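Local coordinates for T-cell surface glycoprotein CD1A1 antigen (PDB 3JVG), which probably presents lipid antigens at the cell surface, as other members of the CD1 family of MHC class I-like glycoproteins do, at residues Val213-Asp218 with Leu243-Leu248. Numbering follows the deposited sequence.
Sequences VTWLRD and LRSTLL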
ATOM      1  N   VAL A 213      -8.797   5.737  17.249  1.00 25.93           N
ATOM      2  CA  VAL A 213      -8.636   4.947  18.470  1.00 26.55           C
ATOM      3  C   VAL A 213      -8.003   5.903  19.484  1.00 28.53           C
ATOM      4  O   VAL A 213      -6.939   6.447  19.211  1.00 28.92           O
ATOM      5  CB  VAL A 213      -7.704   3.745  18.199  1.00 25.99           C
ATOM      6  CG1 VAL A 213      -7.337   2.988  19.501  1.00 26.01           C
ATOM      7  CG2 VAL A 213      -8.354   2.773  17.138  1.00 23.25           C
ATOM      8  N   THR A 214      -8.683   6.154  20.615  1.00 29.56           N
ATOM      9  CA  THR A 214      -8.190   7.078  21.654  1.00 30.79           C
ATOM     10  C   THR A 214      -8.353   6.429  23.010  1.00 30.68           C
ATOM     11  O   THR A 214      -9.167   5.528  23.166  1.00 30.37           O
ATOM     12  CB  THR A 214      -8.942   8.444  21.691  1.00 32.21           C
ATOM     13  OG1 THR A 214     -10.345   8.221  21.920  1.00 34.78           O
ATOM     14  CG2 THR A 214      -8.781   9.224  20.342  1.00 35.62           C
ATOM     15  N   TRP A 215      -7.592   6.905  23.990  1.00 30.26           N
ATOM     16  CA  TRP A 215      -7.665   6.378  25.335  1.00 31.00           C
ATOM     17  C   TRP A 215      -8.465   7.356  26.178  1.00 32.08           C
ATOM     18  O   TRP A 215      -8.351   8.566  26.007  1.00 32.76           O
ATOM     19  CB  TRP A 215      -6.257   6.191  25.914  1.00 31.25           C
ATOM     20  CG  TRP A 215      -5.546   4.971  25.388  1.00 30.36           C
ATOM     21  CD1 TRP A 215      -4.631   4.926  24.383  1.00 30.68           C
ATOM     22  CD2 TRP A 215      -5.703   3.628  25.840  1.00 29.89           C
ATOM     23  NE1 TRP A 215      -4.200   3.641  24.185  1.00 29.66           N
ATOM     24  CE2 TRP A 215      -4.830   2.825  25.074  1.00 27.38           C
ATOM     25  CE3 TRP A 215      -6.463   3.030  26.856  1.00 31.78           C
ATOM     26  CZ2 TRP A 215      -4.728   1.464  25.247  1.00 27.28           C
ATOM     27  CZ3 TRP A 215      -6.347   1.662  27.049  1.00 31.00           C
ATOM     28  CH2 TRP A 215      -5.497   0.891  26.227  1.00 30.33           C
ATOM     29  N   LEU A 216      -9.286   6.819  27.074  1.00 32.67           N
ATOM     30  CA  LEU A 216     -10.013   7.618  28.029  1.00 33.98           C
ATOM     31  C   LEU A 216      -9.538   7.273  29.404  1.00 36.40           C
ATOM     32  O   LEU A 216      -9.348   6.102  29.734  1.00 36.80           O
ATOM     33  CB  LEU A 216     -11.521   7.380  27.967  1.00 34.29           C
ATOM     34  CG  LEU A 216     -12.241   7.393  26.619  1.00 32.38           C
ATOM     35  CD1 LEU A 216     -13.749   7.200  26.840  1.00 31.83           C
ATOM     36  CD2 LEU A 216     -11.932   8.686  25.853  1.00 31.90           C
ATOM     37  N   ARG A 217      -9.321   8.324  30.185  1.00 38.05           N
ATOM     38  CA  ARG A 217      -8.998   8.223  31.593  1.00 40.85           C
ATOM     39  C   ARG A 217     -10.196   8.839  32.282  1.00 41.81           C
ATOM     40  O   ARG A 217     -10.450  10.023  32.126  1.00 41.71           O
ATOM     41  CB  ARG A 217      -7.700   8.968  31.934  1.00 41.41           C
ATOM     42  CG  ARG A 217      -7.330   8.937  33.436  1.00 45.42           C
ATOM     43  CD  ARG A 217      -5.873   9.294  33.730  1.00 54.44           C
ATOM     44  NE  ARG A 217      -5.209  10.038  32.657  1.00 61.43           N
ATOM     45  CZ  ARG A 217      -5.065  11.365  32.630  1.00 66.00           C
ATOM     46  NH1 ARG A 217      -5.514  12.111  33.654  1.00 68.93           N
ATOM     47  NH2 ARG A 217      -4.465  11.944  31.585  1.00 64.88           N
ATOM     48  N   ASP A 218     -10.957   8.004  32.982  1.00 43.65           N
ATOM     49  CA  ASP A 218     -12.196   8.415  33.659  1.00 45.65           C
ATOM     50  C   ASP A 218     -13.188   9.055  32.717  1.00 44.62           C
ATOM     51  O   ASP A 218     -13.802  10.067  33.063  1.00 45.96           O
ATOM     52  CB  ASP A 218     -11.885   9.400  34.797  1.00 47.84           C
ATOM     53  CG  ASP A 218     -10.932   8.828  35.796  1.00 51.58           C
ATOM     54  OD1 ASP A 218     -11.069   7.615  36.068  1.00 54.58           O
ATOM     55  OD2 ASP A 218     -10.049   9.563  36.312  1.00 57.53           O
ATOM     56  N   LEU A 243      -4.863  -2.056  13.893  1.00 20.08           N
ATOM     57  CA  LEU A 243      -4.180  -0.931  14.539  1.00 22.78           C
ATOM     58  C   LEU A 243      -3.839  -1.354  15.963  1.00 23.71           C
ATOM     59  O   LEU A 243      -4.641  -2.045  16.582  1.00 24.43           O
ATOM     60  CB  LEU A 243      -5.109   0.302  14.658  1.00 21.69           C
ATOM     61  CG  LEU A 243      -4.574   1.681  14.239  1.00 25.65           C
ATOM     62  CD1 LEU A 243      -5.312   2.861  14.883  1.00 27.34           C
ATOM     63  CD2 LEU A 243      -3.071   1.859  14.423  1.00 24.77           C
ATOM     64  N   ARG A 244      -2.696  -0.901  16.495  1.00 24.81           N
ATOM     65  CA  ARG A 244      -2.457  -0.986  17.932  1.00 26.96           C
ATOM     66  C   ARG A 244      -2.129   0.389  18.500  1.00 26.44           C
ATOM     67  O   ARG A 244      -1.416   1.156  17.880  1.00 27.11           O
ATOM     68  CB  ARG A 244      -1.331  -1.986  18.289  1.00 29.15           C
ATOM     69  CG  ARG A 244      -1.505  -3.405  17.680  1.00 32.58           C
ATOM     70  CD  ARG A 244      -0.710  -4.507  18.380  1.00 38.07           C
ATOM     71  NE  ARG A 244       0.737  -4.476  18.137  1.00 43.04           N
ATOM     72  CZ  ARG A 244       1.342  -4.886  17.014  1.00 43.12           C
ATOM     73  NH1 ARG A 244       0.615  -5.338  15.986  1.00 39.96           N
ATOM     74  NH2 ARG A 244       2.681  -4.816  16.913  1.00 41.73           N
ATOM     75  N   SER A 245      -2.659   0.689  19.673  1.00 26.10           N
ATOM     76  CA  SER A 245      -2.387   1.951  20.353  1.00 26.56           C
ATOM     77  C   SER A 245      -2.017   1.604  21.779  1.00 27.71           C
ATOM     78  O   SER A 245      -2.608   0.680  22.366  1.00 27.41           O
ATOM     79  CB  SER A 245      -3.661   2.852  20.317  1.00 26.42           C
ATOM     80  OG  SER A 245      -3.544   3.976  21.186  1.00 26.45           O
ATOM     81  N   THR A 246      -1.049   2.330  22.349  1.00 28.78           N
ATOM     82  CA  THR A 246      -0.601   2.046  23.683  1.00 30.31           C
ATOM     83  C   THR A 246      -0.517   3.289  24.570  1.00 32.29           C
ATOM     84  O   THR A 246      -0.354   4.427  24.065  1.00 32.09           O
ATOM     85  CB  THR A 246       0.763   1.287  23.732  1.00 31.95           C
ATOM     86  OG1 THR A 246       1.833   2.153  23.321  1.00 34.13           O
ATOM     87  CG2 THR A 246       0.742   0.039  22.890  1.00 29.90           C
ATOM     88  N   LEU A 247      -0.591   3.032  25.886  1.00 32.76           N
ATOM     89  CA  LEU A 247      -0.598   4.039  26.926  1.00 34.08           C
ATOM     90  C   LEU A 247       0.161   3.539  28.126  1.00 36.83           C
ATOM     91  O   LEU A 247      -0.207   2.552  28.763  1.00 36.39           O
ATOM     92  CB  LEU A 247      -2.022   4.396  27.365  1.00 32.52           C
ATOM     93  CG  LEU A 247      -2.096   5.544  28.363  1.00 32.25           C
ATOM     94  CD1 LEU A 247      -1.355   6.782  27.905  1.00 31.79           C
ATOM     95  CD2 LEU A 247      -3.552   5.861  28.707  1.00 31.54           C
ATOM     96  N   LEU A 248       1.247   4.240  28.409  1.00 40.27           N
ATOM     97  CA  LEU A 248       2.059   3.986  29.582  1.00 44.62           C
ATOM     98  C   LEU A 248       1.311   4.621  30.767  1.00 46.16           C
ATOM     99  O   LEU A 248       0.979   5.812  30.747  1.00 46.06           O
ATOM    100  CB  LEU A 248       3.437   4.596  29.363  1.00 46.44           C
ATOM    101  CG  LEU A 248       4.707   4.034  30.018  1.00 50.16           C
ATOM    102  CD1 LEU A 248       4.859   2.518  29.837  1.00 49.80           C
ATOM    103  CD2 LEU A 248       5.911   4.780  29.438  1.00 51.04           C
TER
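W215 stands between the two sheets of the membrane-proximal immunoglobulin C1-set domain, where L247 lies over one face of its indole. Its side chain also touches L199 and C201 of strand 197-206, C201 being half of the C201-C259 disulfide; a tryptophan packed by the intersheet disulfide is the hallmark of the immunoglobulin core. Strands 213-217 and 243-248 belong to different sheets, and their axes pass 8.0 Å apart at 27°, so they meet mainly through side chains pointing between the sheets. CB of L247 sits 3.8 Å from the centroid of the five-membered ring, almost on its normal, a CH-pi contact in which leucine covers the pi face at no polar cost. With CG anti to the backbone N (chi1 -175°), the L247 side chain runs past the ring, and its CD2 lies 3.9 Å from CB of W215. At the other end of the contact, the beta-branch of V213 lets one short residue touch two neighbours: CG1 meets CB of S245, and CG2 meets CD1 of L243 at 3.8 Å. S245, small enough to lie beside the indole, shares its hydroxyl between two weak hydrogen bonds, one with S229 O and one, bent to 125°, from W215 NE1 to S245 OG at 3.1 Å.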